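CRISPR-associated protein, Cse2 family (Thermobifida fusca, PDB 4H79) probably binds nucleic acid as the CasB (Cse2) subunit of the Cascade complex that serves CRISPR defence. Local coordinates at residues E27-Y32 with T93-H98; R119-S124 with V155-R160; V142-L147 with Q176-Q181. All coordinates share one frame; numbering follows the deposited sequence.

Overall arrangement
Three contacts between helices and the loops that join them illustrate how an all-helical protein of this kind is tied together. Interaction 1 pairs helix 16-33 with helix 80-99; it lies about 19 Å from interaction 2 and 24 Å from interaction 3, centre to centre. Interactions 1 and 2 touch directly, where His98 CB meets Val155 CG1 at 3.6 Å. Interactions 2 and 3 share helix 144-160: 142-147 supplies its start and 155-160 its last turns, with centres about 23 Å apart. Interactions 1 and 3 lie on opposite sides of the chain's centre. A bound 1,2-ethanediol, probably from the crystallisation liquor, sits about 4 Å from the side chain of Gln29 in interaction 1.

Interaction 1: residues E27-Y32 with T93-H98; sequences EIQEGY and TLYAIH
The phenol ring of Tyr95 and the carboxamide of Gln29 meet with their planes 79° apart, nearly perpendicular, and the amide oxygen lies at the edge of the ring, close to the ring plane. From there Gln29 OE1 is 3.6 Å from Tyr95 CE1. Tyr95 OH lies 3.1 Å from Gln29 OE1, a weak hydrogen bond. The stronger partner of this oxygen is the backbone N of His108, so the amide oxygen is held by a loop as well as by the tyrosine hydroxyl. The phenol also presses on the aliphatic part of the glutamine, with Tyr95 OH 3.0 Å from Gln29 CB. With CG anti to the backbone N (chi1 179°) and the chain extended beyond it, Gln29 runs across the end of the tyrosine at about a right angle, and its CB, CG and OE1 all come near the one hydroxyl. Both residues are buried. Tyr167 meets the Tyr95 ring edge-to-face, while Leu43 of helix 37-49 touches it too. The contact thus bridges helices 16-33 and 80-99, with helix 37-49 packed against both and the loop carrying Arg106 and His108 lying against the glutamine and tyrosine.

Interaction 2: residues R119-S124 with V155-R160; sequences RRLMPS and VTLLRR
Leu121 reaches across to the last turns of helix 144-160 and sets its isobutyl group at about a right angle to the side chains of both Leu157 and Leu158. Its two methyls divide the work. CD1 of Leu121 rests 3.9 Å from CB of Leu157 and also meets the methyl CD2 of Leu158 at 4.0 Å, while CD2 of Leu121 lies against the helix backbone, 3.6 Å from the carbonyl O of Leu157. The branch is therefore applied to two successive residues of the helix rather than to one. Leu158 takes part through its tip: its CB does not head for the loop, but with CG anti to the carbonyl carbon (chi1 -62°) the side chain carries CD2 over to Leu121. Leu157, by contrast, points toward the loop from its CB and offers that atom itself. No hydrogen bond crosses between the segments; the side chains meet through apolar groups, and one methyl packs on a carbonyl oxygen. Leu131 of helix 129-138 touches both Leu121 and Leu157, and Ile163 touches Leu121. A type I beta turn from Arg119 to Met122, closed by Met122 N to Arg119 O, carries the leucine at its third position. This is turn-to-helix packing in a helical protein, joining the exit from helix 114-119 to the end of helix 144-160.

Interaction 3: residues V142-L147 with Q176-Q181; sequences VTYKAL and QFRTPQ
Tyr144 reaches over to the turn at 176-179, and its side chain can be followed outward from the first turn of helix 144-160. Its CB sets off across the line to the other segment rather than at it, and the ring then brings the far end round. Tyr144 CZ comes within 4.2 Å of Phe177 CB, which lies oblique to the tyrosine ring. At the tip, Tyr144 OH is 3.6 Å from Phe177 CB and 3.8 Å from Arg178 CG. Tyr144 OH also lies 3.3 Å from Arg178 N, but at an angle too poor for a hydrogen bond; the bond of this hydroxyl goes instead to the carbonyl O of Leu174. One turn on, Leu147 has CG anti to its backbone N (chi1 177°), which carries CD2 over one face of the Phe177 ring. This CH-pi contact puts Leu147 CD2 4.0 Å from the centroid of the Phe177 ring, 21° off the normal. Ala183 and Val186 of helix 180-195 also touch the phenylalanine. Arg178 leads its guanidinium away to a salt bridge with Asp80. Between the two segments, then, cohesion is largely nonpolar, while the polar ends of Tyr144 and Arg178 are bound to partners beyond them, which probably helps to fix the orientation of both side chains.

Interaction 1: residues E27-Y32 with T93-H98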
ATOM      1  N   GLU A  27     -10.015  -0.188 -10.375  1.00 26.21           N
ATOM      2  CA  GLU A  27     -11.268   0.489 -10.696  1.00 25.27           C
ATOM      3  C   GLU A  27     -11.145   1.967 -10.460  1.00 28.67           C
ATOM      4  O   GLU A  27     -11.496   2.764 -11.343  1.00 24.25           O
ATOM      5  CB  GLU A  27     -12.477  -0.084  -9.890  1.00 23.10           C
ATOM      6  CG  GLU A  27     -12.892  -1.441 -10.455  1.00 33.99           C
ATOM      7  CD  GLU A  27     -13.654  -2.262  -9.417  1.00 37.86           C
ATOM      8  OE1 GLU A  27     -13.908  -1.717  -8.305  1.00 31.37           O
ATOM      9  OE2 GLU A  27     -14.004  -3.434  -9.703  1.00 36.56           O
ATOM     10  N   ILE A  28     -10.677   2.356  -9.269  1.00 23.28           N
ATOM     11  CA  ILE A  28     -10.571   3.777  -8.953  1.00 22.79           C
ATOM     12  C   ILE A  28      -9.529   4.435  -9.869  1.00 23.01           C
ATOM     13  O   ILE A  28      -9.715   5.558 -10.353  1.00 20.73           O
ATOM     14  CB  ILE A  28     -10.160   3.959  -7.498  1.00 26.34           C
ATOM     15  CG1 ILE A  28     -11.285   3.425  -6.561  1.00 25.30           C
ATOM     16  CG2 ILE A  28      -9.954   5.433  -7.211  1.00 30.34           C
ATOM     17  CD1 ILE A  28     -10.868   3.395  -5.064  1.00 30.08           C
ATOM     18  N   GLN A  29      -8.430   3.720 -10.100  1.00 20.41           N
ATOM     19  CA  GLN A  29      -7.345   4.248 -10.915  1.00 22.21           C
ATOM     20  C   GLN A  29      -7.824   4.528 -12.370  1.00 21.51           C
ATOM     21  O   GLN A  29      -7.499   5.595 -12.963  1.00 26.26           O
ATOM     22  CB  GLN A  29      -6.170   3.224 -10.966  1.00 26.60           C
ATOM     23  CG  GLN A  29      -4.992   3.683 -11.837  1.00 27.19           C
ATOM     24  CD  GLN A  29      -3.742   2.858 -11.484  1.00 28.32           C
ATOM     25  OE1 GLN A  29      -2.837   3.390 -10.885  1.00 23.74           O
ATOM     26  NE2 GLN A  29      -3.704   1.553 -11.854  1.00 21.85           N
ATOM     27  N   GLU A  30      -8.577   3.593 -12.949  1.00 21.00           N
ATOM     28  CA  GLU A  30      -9.079   3.802 -14.336  1.00 25.35           C
ATOM     29  C   GLU A  30     -10.077   4.980 -14.350  1.00 28.72           C
ATOM     30  O   GLU A  30     -10.069   5.829 -15.258  1.00 29.92           O
ATOM     31  CB  GLU A  30      -9.733   2.469 -14.790  1.00 28.77           C
ATOM     32  CG  GLU A  30     -10.432   2.533 -16.110  1.00 43.84           C
ATOM     33  CD  GLU A  30      -9.461   2.787 -17.260  1.00 62.88           C
ATOM     34  OE1 GLU A  30      -8.203   2.861 -17.039  1.00 57.60           O
ATOM     35  OE2 GLU A  30      -9.970   2.901 -18.380  1.00 58.34           O
ATOM     36  N   GLY A  31     -10.932   5.056 -13.325  1.00 28.12           N
ATOM     37  CA  GLY A  31     -11.889   6.195 -13.186  1.00 27.87           C
ATOM     38  C   GLY A  31     -11.086   7.527 -13.068  1.00 25.84           C
ATOM     39  O   GLY A  31     -11.439   8.524 -13.709  1.00 28.70           O
ATOM     40  N   TYR A  32      -9.978   7.549 -12.319  1.00 21.71           N
ATOM     41  CA  TYR A  32      -9.191   8.786 -12.176  1.00 24.15           C
ATOM     42  C   TYR A  32      -8.555   9.179 -13.486  1.00 27.15           C
ATOM     43  O   TYR A  32      -8.475  10.370 -13.805  1.00 28.69           O
ATOM     44  CB  TYR A  32      -8.062   8.619 -11.121  1.00 22.13           C
ATOM     45  CG  TYR A  32      -7.345   9.894 -10.739  1.00 25.57           C
ATOM     46  CD1 TYR A  32      -8.026  10.909 -10.074  1.00 36.85           C
ATOM     47  CD2 TYR A  32      -5.962  10.071 -10.992  1.00 30.16           C
ATOM     48  CE1 TYR A  32      -7.400  12.073  -9.697  1.00 32.22           C
ATOM     49  CE2 TYR A  32      -5.306  11.242 -10.585  1.00 28.80           C
ATOM     50  CZ  TYR A  32      -6.034  12.242  -9.935  1.00 39.66           C
ATOM     51  OH  TYR A  32      -5.474  13.444  -9.514  1.00 38.43           O
ATOM     52  N   THR A  93      -5.744   4.230   1.205  1.00 22.59           N
ATOM     53  CA  THR A  93      -5.392   5.668   1.594  1.00 21.73           C
ATOM     54  C   THR A  93      -4.037   5.998   1.035  1.00 19.39           C
ATOM     55  O   THR A  93      -3.812   7.101   0.474  1.00 17.06           O
ATOM     56  CB  THR A  93      -5.356   5.771   3.142  1.00 22.83           C
ATOM     57  OG1 THR A  93      -6.686   5.440   3.623  1.00 23.78           O
ATOM     58  CG2 THR A  93      -4.996   7.201   3.589  1.00 24.82           C
ATOM     59  N   LEU A  94      -3.057   5.069   1.188  1.00 18.86           N
ATOM     60  CA  LEU A  94      -1.715   5.313   0.602  1.00 16.08           C
ATOM     61  C   LEU A  94      -1.816   5.497  -0.922  1.00 17.95           C
ATOM     62  O   LEU A  94      -1.181   6.397  -1.508  1.00 19.91           O
ATOM     63  CB  LEU A  94      -0.717   4.153   0.923  1.00 19.28           C
ATOM     64  CG  LEU A  94      -0.344   4.040   2.412  1.00 24.65           C
ATOM     65  CD1 LEU A  94       0.434   2.773   2.650  1.00 24.17           C
ATOM     66  CD2 LEU A  94       0.507   5.287   2.834  1.00 20.99           C
ATOM     67  N   TYR A  95      -2.558   4.624  -1.587  1.00 19.84           N
ATOM     68  CA  TYR A  95      -2.692   4.791  -3.040  1.00 18.81           C
ATOM     69  C   TYR A  95      -3.262   6.188  -3.416  1.00 19.01           C
ATOM     70  O   TYR A  95      -2.821   6.822  -4.419  1.00 20.22           O
ATOM     71  CB  TYR A  95      -3.623   3.647  -3.633  1.00 19.11           C
ATOM     72  CG  TYR A  95      -3.942   3.992  -5.086  1.00 22.31           C
ATOM     73  CD1 TYR A  95      -2.941   3.850  -6.088  1.00 20.60           C
ATOM     74  CD2 TYR A  95      -5.227   4.501  -5.456  1.00 22.94           C
ATOM     75  CE1 TYR A  95      -3.185   4.260  -7.409  1.00 21.38           C
ATOM     76  CE2 TYR A  95      -5.501   4.847  -6.778  1.00 24.57           C
ATOM     77  CZ  TYR A  95      -4.467   4.731  -7.734  1.00 22.42           C
ATOM     78  OH  TYR A  95      -4.707   5.077  -9.053  1.00 22.41           O
ATOM     79  N   ALA A  96      -4.293   6.640  -2.666  1.00 16.58           N
ATOM     80  CA  ALA A  96      -4.898   7.976  -2.917  1.00 17.82           C
ATOM     81  C   ALA A  96      -3.874   9.098  -2.810  1.00 15.77           C
ATOM     82  O   ALA A  96      -3.901  10.061  -3.572  1.00 16.43           O
ATOM     83  CB  ALA A  96      -6.051   8.214  -1.926  1.00 14.82           C
ATOM     84  N   ILE A  97      -2.992   8.976  -1.835  1.00 15.71           N
ATOM     85  CA  ILE A  97      -1.899   9.964  -1.680  1.00 18.37           C
ATOM     86  C   ILE A  97      -0.919   9.837  -2.840  1.00 16.77           C
ATOM     87  O   ILE A  97      -0.542  10.842  -3.473  1.00 17.93           O
ATOM     88  CB  ILE A  97      -1.139   9.669  -0.361  1.00 16.31           C
ATOM     89  CG1 ILE A  97      -2.027  10.034   0.842  1.00 20.48           C
ATOM     90  CG2 ILE A  97       0.173  10.514  -0.302  1.00 17.38           C
ATOM     91  CD1 ILE A  97      -1.525   9.407   2.119  1.00 21.06           C
ATOM     92  N   HIS A  98      -0.586   8.580  -3.203  1.00 17.92           N
ATOM     93  CA  HIS A  98       0.378   8.301  -4.318  1.00 16.72           C
ATOM     94  C   HIS A  98      -0.078   8.792  -5.655  1.00 16.62           C
ATOM     95  O   HIS A  98       0.695   9.419  -6.422  1.00 15.04           O
ATOM     96  CB  HIS A  98       0.573   6.734  -4.355  1.00 17.01           C
ATOM     97  CG  HIS A  98       1.859   6.326  -4.999  1.00 18.14           C
ATOM     98  ND1 HIS A  98       2.329   5.059  -4.932  1.00 18.84           N
ATOM     99  CD2 HIS A  98       2.731   7.058  -5.844  1.00 18.38           C
ATOM    100  CE1 HIS A  98       3.499   4.991  -5.674  1.00 21.40           C
ATOM    101  NE2 HIS A  98       3.736   6.221  -6.225  1.00 21.18           N
TER

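Interaction 2: residues R119-S124 with V155-R160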
ATOM      1  N   ARG A 119      14.402   1.482  -3.711  1.00 18.93           N
ATOM      2  CA  ARG A 119      15.787   1.462  -4.248  1.00 21.18           C
ATOM      3  C   ARG A 119      15.932   2.429  -5.475  1.00 19.90           C
ATOM      4  O   ARG A 119      16.987   3.031  -5.656  1.00 21.66           O
ATOM      5  CB  ARG A 119      16.186   0.034  -4.657  1.00 23.23           C
ATOM      6  CG  ARG A 119      17.683  -0.040  -5.059  1.00 24.75           C
ATOM      7  CD  ARG A 119      18.528   0.316  -3.834  1.00 27.32           C
ATOM      8  NE  ARG A 119      19.976   0.545  -4.087  1.00 39.98           N
ATOM      9  CZ  ARG A 119      20.952  -0.374  -4.038  1.00 45.09           C
ATOM     10  NH1 ARG A 119      20.682  -1.638  -3.785  1.00 38.09           N
ATOM     11  NH2 ARG A 119      22.229  -0.030  -4.266  1.00 42.09           N
ATOM     12  N   ARG A 120      14.849   2.635  -6.240  1.00 19.46           N
ATOM     13  CA  ARG A 120      14.866   3.551  -7.443  1.00 21.60           C
ATOM     14  C   ARG A 120      15.042   4.989  -7.030  1.00 20.53           C
ATOM     15  O   ARG A 120      15.387   5.835  -7.831  1.00 20.92           O
ATOM     16  CB  ARG A 120      13.567   3.431  -8.295  1.00 26.17           C
ATOM     17  CG  ARG A 120      13.320   2.046  -8.905  1.00 28.31           C
ATOM     18  CD  ARG A 120      14.569   1.494  -9.473  1.00 34.35           C
ATOM     19  NE  ARG A 120      14.234   0.246 -10.176  1.00 49.71           N
ATOM     20  CZ  ARG A 120      13.963   0.171 -11.471  1.00 40.29           C
ATOM     21  NH1 ARG A 120      14.031   1.252 -12.229  1.00 31.74           N
ATOM     22  NH2 ARG A 120      13.680  -0.993 -12.014  1.00 41.88           N
ATOM     23  N   LEU A 121      14.756   5.279  -5.774  1.00 19.08           N
ATOM     24  CA  LEU A 121      14.955   6.662  -5.236  1.00 21.45           C
ATOM     25  C   LEU A 121      16.416   7.049  -5.131  1.00 23.33           C
ATOM     26  O   LEU A 121      16.740   8.202  -4.947  1.00 23.77           O
ATOM     27  CB  LEU A 121      14.306   6.814  -3.841  1.00 22.39           C
ATOM     28  CG  LEU A 121      12.778   6.705  -3.793  1.00 19.58           C
ATOM     29  CD1 LEU A 121      12.271   6.682  -2.324  1.00 19.29           C
ATOM     30  CD2 LEU A 121      12.121   7.861  -4.550  1.00 18.60           C
ATOM     31  N   MET A 122      17.319   6.094  -5.311  1.00 21.20           N
ATOM     32  CA  MET A 122      18.776   6.421  -5.178  1.00 24.54           C
ATOM     33  C   MET A 122      19.522   5.840  -6.386  1.00 20.73           C
ATOM     34  O   MET A 122      18.969   4.986  -7.100  1.00 21.78           O
ATOM     35  CB  MET A 122      19.349   5.914  -3.796  1.00 27.14           C
ATOM     36  CG  MET A 122      19.198   4.481  -3.607  1.00 32.77           C
ATOM     37  SD  MET A 122      19.077   4.052  -1.819  1.00 30.13           S
ATOM     38  CE  MET A 122      17.515   4.702  -1.315  1.00 35.42           C
ATOM     39  N   PRO A 123      20.757   6.270  -6.612  1.00 24.86           N
ATOM     40  CA  PRO A 123      21.531   5.722  -7.795  1.00 32.07           C
ATOM     41  C   PRO A 123      21.704   4.206  -7.596  1.00 37.32           C
ATOM     42  O   PRO A 123      21.873   3.761  -6.459  1.00 36.19           O
ATOM     43  CB  PRO A 123      22.873   6.461  -7.698  1.00 32.48           C
ATOM     44  CG  PRO A 123      22.522   7.769  -6.961  1.00 29.93           C
ATOM     45  CD  PRO A 123      21.538   7.298  -5.888  1.00 30.34           C
ATOM     46  N   SER A 124      21.639   3.399  -8.659  1.00 43.58           N
ATOM     47  CA  SER A 124      21.741   1.945  -8.492  1.00 50.50           C
ATOM     48  C   SER A 124      23.134   1.594  -7.977  1.00 45.01           C
ATOM     49  O   SER A 124      23.299   0.582  -7.334  1.00 57.77           O
ATOM     50  CB  SER A 124      21.417   1.182  -9.766  1.00 47.81           C
ATOM     51  OG  SER A 124      22.409   1.477 -10.697  1.00 66.77           O
ATOM     52  N   VAL A 155       5.814   6.656   0.538  1.00 20.35           N
ATOM     53  CA  VAL A 155       4.984   6.772  -0.679  1.00 20.30           C
ATOM     54  C   VAL A 155       5.027   8.221  -1.205  1.00 17.94           C
ATOM     55  O   VAL A 155       5.001   8.455  -2.395  1.00 21.79           O
ATOM     56  CB  VAL A 155       3.484   6.398  -0.312  1.00 23.27           C
ATOM     57  CG1 VAL A 155       2.487   6.832  -1.347  1.00 24.37           C
ATOM     58  CG2 VAL A 155       3.366   4.890  -0.063  1.00 18.89           C
ATOM     59  N   THR A 156       5.105   9.195  -0.301  1.00 19.03           N
ATOM     60  CA  THR A 156       5.248  10.589  -0.729  1.00 22.78           C
ATOM     61  C   THR A 156       6.508  10.733  -1.633  1.00 21.74           C
ATOM     62  O   THR A 156       6.502  11.469  -2.654  1.00 19.70           O
ATOM     63  CB  THR A 156       5.308  11.507   0.496  1.00 30.41           C
ATOM     64  OG1 THR A 156       4.053  11.415   1.192  1.00 33.07           O
ATOM     65  CG2 THR A 156       5.417  12.912   0.087  1.00 38.14           C
ATOM     66  N   LEU A 157       7.597  10.079  -1.204  1.00 19.95           N
ATOM     67  CA  LEU A 157       8.866  10.154  -1.961  1.00 23.92           C
ATOM     68  C   LEU A 157       8.721   9.396  -3.280  1.00 22.09           C
ATOM     69  O   LEU A 157       9.155   9.863  -4.316  1.00 19.70           O
ATOM     70  CB  LEU A 157      10.061   9.610  -1.141  1.00 22.18           C
ATOM     71  CG  LEU A 157      10.405  10.368   0.154  1.00 25.38           C
ATOM     72  CD1 LEU A 157      11.484   9.569   0.905  1.00 25.09           C
ATOM     73  CD2 LEU A 157      10.915  11.808  -0.078  1.00 30.04           C
ATOM     74  N   LEU A 158       8.078   8.211  -3.227  1.00 19.64           N
ATOM     75  CA  LEU A 158       7.844   7.471  -4.478  1.00 20.48           C
ATOM     76  C   LEU A 158       7.008   8.296  -5.477  1.00 22.84           C
ATOM     77  O   LEU A 158       7.281   8.250  -6.693  1.00 19.31           O
ATOM     78  CB  LEU A 158       7.120   6.142  -4.216  1.00 17.61           C
ATOM     79  CG  LEU A 158       7.873   5.136  -3.350  1.00 16.12           C
ATOM     80  CD1 LEU A 158       6.972   3.875  -3.159  1.00 17.53           C
ATOM     81  CD2 LEU A 158       9.260   4.728  -4.036  1.00 16.46           C
ATOM     82  N   ARG A 159       5.969   8.988  -4.974  1.00 18.28           N
ATOM     83  CA  ARG A 159       5.150   9.821  -5.836  1.00 16.85           C
ATOM     84  C   ARG A 159       5.958  10.882  -6.539  1.00 17.30           C
ATOM     85  O   ARG A 159       5.744  11.148  -7.737  1.00 16.93           O
ATOM     86  CB  ARG A 159       4.009  10.490  -4.990  1.00 15.17           C
ATOM     87  CG  ARG A 159       3.112  11.320  -5.868  1.00 19.17           C
ATOM     88  CD  ARG A 159       2.157  12.272  -5.068  1.00 17.00           C
ATOM     89  NE  ARG A 159       1.632  13.180  -6.083  1.00 25.48           N
ATOM     90  CZ  ARG A 159       2.324  14.182  -6.611  1.00 26.81           C
ATOM     91  NH1 ARG A 159       3.527  14.521  -6.093  1.00 24.12           N
ATOM     92  NH2 ARG A 159       1.774  14.890  -7.587  1.00 28.46           N
ATOM     93  N   ARG A 160       6.862  11.554  -5.800  1.00 20.34           N
ATOM     94  CA  ARG A 160       7.677  12.670  -6.374  1.00 20.57           C
ATOM     95  C   ARG A 160       8.522  12.160  -7.567  1.00 19.30           C
ATOM     96  O   ARG A 160       8.711  12.882  -8.533  1.00 19.83           O
ATOM     97  CB  ARG A 160       8.576  13.313  -5.261  1.00 26.30           C
ATOM     98  CG  ARG A 160       9.328  14.587  -5.695  1.00 40.13           C
ATOM     99  CD  ARG A 160       9.372  15.609  -4.547  1.00 47.88           C
ATOM    100  NE  ARG A 160       9.543  16.985  -5.024  1.00 50.82           N
ATOM    101  CZ  ARG A 160      10.729  17.555  -5.242  1.00 53.11           C
ATOM    102  NH1 ARG A 160      10.797  18.825  -5.693  1.00 43.79           N
ATOM    103  NH2 ARG A 160      11.852  16.859  -5.009  1.00 42.20           N
TER

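Interaction 3: residues V142-L147 with Q176-Q181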
ATOM      1  N   VAL A 142       5.656  -0.616  15.809  1.00 40.33           N
ATOM      2  CA  VAL A 142       4.993  -1.423  16.863  1.00 44.45           C
ATOM      3  C   VAL A 142       3.474  -1.447  16.710  1.00 45.77           C
ATOM      4  O   VAL A 142       2.831  -2.337  17.187  1.00 50.54           O
ATOM      5  CB  VAL A 142       5.374  -0.938  18.291  1.00 53.73           C
ATOM      6  CG1 VAL A 142       6.874  -1.097  18.499  1.00 49.77           C
ATOM      7  CG2 VAL A 142       4.912   0.512  18.553  1.00 59.40           C
ATOM      8  N   THR A 143       2.907  -0.474  16.025  1.00 42.67           N
ATOM      9  CA  THR A 143       1.448  -0.430  15.796  1.00 32.23           C
ATOM     10  C   THR A 143       1.139  -0.181  14.324  1.00 31.83           C
ATOM     11  O   THR A 143       1.971   0.363  13.557  1.00 35.36           O
ATOM     12  CB  THR A 143       0.784   0.718  16.606  1.00 37.28           C
ATOM     13  OG1 THR A 143       1.295   1.971  16.123  1.00 36.44           O
ATOM     14  CG2 THR A 143       1.052   0.607  18.155  1.00 35.85           C
ATOM     15  N   TYR A 144      -0.083  -0.528  13.911  1.00 31.83           N
ATOM     16  CA  TYR A 144      -0.521  -0.248  12.536  1.00 33.87           C
ATOM     17  C   TYR A 144      -0.573   1.238  12.246  1.00 35.20           C
ATOM     18  O   TYR A 144      -0.287   1.655  11.131  1.00 30.36           O
ATOM     19  CB  TYR A 144      -1.878  -0.861  12.225  1.00 31.05           C
ATOM     20  CG  TYR A 144      -1.725  -2.272  11.781  1.00 30.11           C
ATOM     21  CD1 TYR A 144      -1.512  -2.549  10.422  1.00 30.23           C
ATOM     22  CD2 TYR A 144      -1.748  -3.325  12.693  1.00 31.61           C
ATOM     23  CE1 TYR A 144      -1.333  -3.839   9.979  1.00 30.64           C
ATOM     24  CE2 TYR A 144      -1.563  -4.628  12.255  1.00 36.00           C
ATOM     25  CZ  TYR A 144      -1.358  -4.887  10.902  1.00 32.08           C
ATOM     26  OH  TYR A 144      -1.157  -6.172  10.410  1.00 31.93           O
ATOM     27  N   LYS A 145      -0.962   2.034  13.248  1.00 32.47           N
ATOM     28  CA  LYS A 145      -0.907   3.509  13.086  1.00 36.64           C
ATOM     29  C   LYS A 145       0.520   4.001  12.723  1.00 36.07           C
ATOM     30  O   LYS A 145       0.689   4.865  11.847  1.00 37.95           O
ATOM     31  CB  LYS A 145      -1.430   4.201  14.345  1.00 43.27           C
ATOM     32  CG  LYS A 145      -1.238   5.708  14.359  1.00 45.00           C
ATOM     33  CD  LYS A 145      -2.407   6.383  15.073  1.00 56.52           C
ATOM     34  CE  LYS A 145      -1.885   7.295  16.167  1.00 63.69           C
ATOM     35  NZ  LYS A 145      -2.613   8.586  16.281  1.00 68.82           N
ATOM     36  N   ALA A 146       1.540   3.489  13.410  1.00 31.02           N
ATOM     37  CA  ALA A 146       2.914   3.911  13.156  1.00 30.52           C
ATOM     38  C   ALA A 146       3.358   3.385  11.804  1.00 31.54           C
ATOM     39  O   ALA A 146       4.044   4.092  11.057  1.00 29.38           O
ATOM     40  CB  ALA A 146       3.859   3.426  14.270  1.00 30.19           C
ATOM     41  N   LEU A 147       2.961   2.149  11.482  1.00 27.25           N
ATOM     42  CA  LEU A 147       3.311   1.539  10.229  1.00 28.14           C
ATOM     43  C   LEU A 147       2.723   2.364   9.061  1.00 28.56           C
ATOM     44  O   LEU A 147       3.437   2.662   8.088  1.00 25.70           O
ATOM     45  CB  LEU A 147       2.795   0.096  10.145  1.00 27.59           C
ATOM     46  CG  LEU A 147       3.025  -0.666   8.824  1.00 27.16           C
ATOM     47  CD1 LEU A 147       4.515  -0.695   8.426  1.00 24.50           C
ATOM     48  CD2 LEU A 147       2.427  -2.100   8.965  1.00 27.73           C
ATOM     49  N   GLN A 176      -0.213  -9.432   6.561  1.00 33.37           N
ATOM     50  CA  GLN A 176       0.784 -10.399   7.044  1.00 39.55           C
ATOM     51  C   GLN A 176       1.537  -9.901   8.283  1.00 39.17           C
ATOM     52  O   GLN A 176       2.009 -10.701   9.069  1.00 34.18           O
ATOM     53  CB  GLN A 176       1.772 -10.771   5.921  1.00 31.78           C
ATOM     54  CG  GLN A 176       2.744 -11.869   6.259  1.00 40.48           C
ATOM     55  CD  GLN A 176       3.572 -12.276   5.072  1.00 45.08           C
ATOM     56  OE1 GLN A 176       3.568 -11.581   4.039  1.00 49.51           O
ATOM     57  NE2 GLN A 176       4.305 -13.383   5.208  1.00 47.11           N
ATOM     58  N   PHE A 177       1.615  -8.584   8.444  1.00 35.34           N
ATOM     59  CA  PHE A 177       2.302  -7.943   9.560  1.00 34.14           C
ATOM     60  C   PHE A 177       1.714  -8.264  10.940  1.00 37.97           C
ATOM     61  O   PHE A 177       2.354  -7.953  11.944  1.00 39.02           O
ATOM     62  CB  PHE A 177       2.286  -6.421   9.353  1.00 32.42           C
ATOM     63  CG  PHE A 177       3.623  -5.793   9.487  1.00 46.00           C
ATOM     64  CD1 PHE A 177       3.962  -5.137  10.657  1.00 52.54           C
ATOM     65  CD2 PHE A 177       4.556  -5.884   8.467  1.00 52.89           C
ATOM     66  CE1 PHE A 177       5.204  -4.586  10.804  1.00 48.65           C
ATOM     67  CE2 PHE A 177       5.834  -5.357   8.611  1.00 56.18           C
ATOM     68  CZ  PHE A 177       6.148  -4.700   9.785  1.00 56.06           C
ATOM     69  N   ARG A 178       0.539  -8.889  11.021  1.00 36.95           N
ATOM     70  CA  ARG A 178      -0.162  -8.987  12.340  1.00 38.27           C
ATOM     71  C   ARG A 178       0.547  -9.849  13.320  1.00 44.42           C
ATOM     72  O   ARG A 178       0.243  -9.736  14.515  1.00 52.51           O
ATOM     73  CB  ARG A 178      -1.523  -9.665  12.308  1.00 38.25           C
ATOM     74  CG  ARG A 178      -2.261  -9.723  11.048  1.00 56.84           C
ATOM     75  CD  ARG A 178      -3.079 -11.004  11.045  1.00 56.31           C
ATOM     76  NE  ARG A 178      -2.763 -11.663   9.785  1.00 66.17           N
ATOM     77  CZ  ARG A 178      -3.110 -12.894   9.512  1.00 47.23           C
ATOM     78  NH1 ARG A 178      -3.731 -13.524  10.406  1.00 52.74           N
ATOM     79  NH2 ARG A 178      -2.791 -13.471   8.371  1.00 68.17           N
ATOM     80  N   THR A 179       1.401 -10.771  12.832  1.00 41.24           N
ATOM     81  CA  THR A 179       2.143 -11.730  13.726  1.00 36.92           C
ATOM     82  C   THR A 179       3.640 -11.398  13.674  1.00 43.25           C
ATOM     83  O   THR A 179       4.125 -10.857  12.664  1.00 41.62           O
ATOM     84  CB  THR A 179       1.906 -13.233  13.352  1.00 41.49           C
ATOM     85  OG1 THR A 179       2.581 -13.552  12.115  1.00 45.35           O
ATOM     86  CG2 THR A 179       0.337 -13.637  13.308  1.00 36.04           C
ATOM     87  N   PRO A 180       4.393 -11.700  14.743  1.00 46.57           N
ATOM     88  CA  PRO A 180       5.847 -11.415  14.656  1.00 47.32           C
ATOM     89  C   PRO A 180       6.504 -12.164  13.494  1.00 44.02           C
ATOM     90  O   PRO A 180       7.358 -11.617  12.777  1.00 39.58           O
ATOM     91  CB  PRO A 180       6.394 -11.932  16.000  1.00 46.47           C
ATOM     92  CG  PRO A 180       5.201 -11.936  16.901  1.00 48.65           C
ATOM     93  CD  PRO A 180       4.009 -12.270  16.055  1.00 47.03           C
ATOM     94  N   GLN A 181       6.095 -13.412  13.300  1.00 33.67           N
ATOM     95  CA  GLN A 181       6.684 -14.187  12.207  1.00 42.43           C
ATOM     96  C   GLN A 181       6.308 -13.638  10.805  1.00 40.19           C
ATOM     97  O   GLN A 181       7.148 -13.585   9.881  1.00 39.23           O
ATOM     98  CB  GLN A 181       6.306 -15.647  12.343  1.00 48.93           C
ATOM     99  CG  GLN A 181       6.710 -16.486  11.148  1.00 56.85           C
ATOM    100  CD  GLN A 181       6.590 -17.969  11.431  1.00 77.75           C
ATOM    101  OE1 GLN A 181       7.281 -18.508  12.305  1.00 91.30           O
ATOM    102  NE2 GLN A 181       5.714 -18.642  10.691  1.00 86.57           N
TER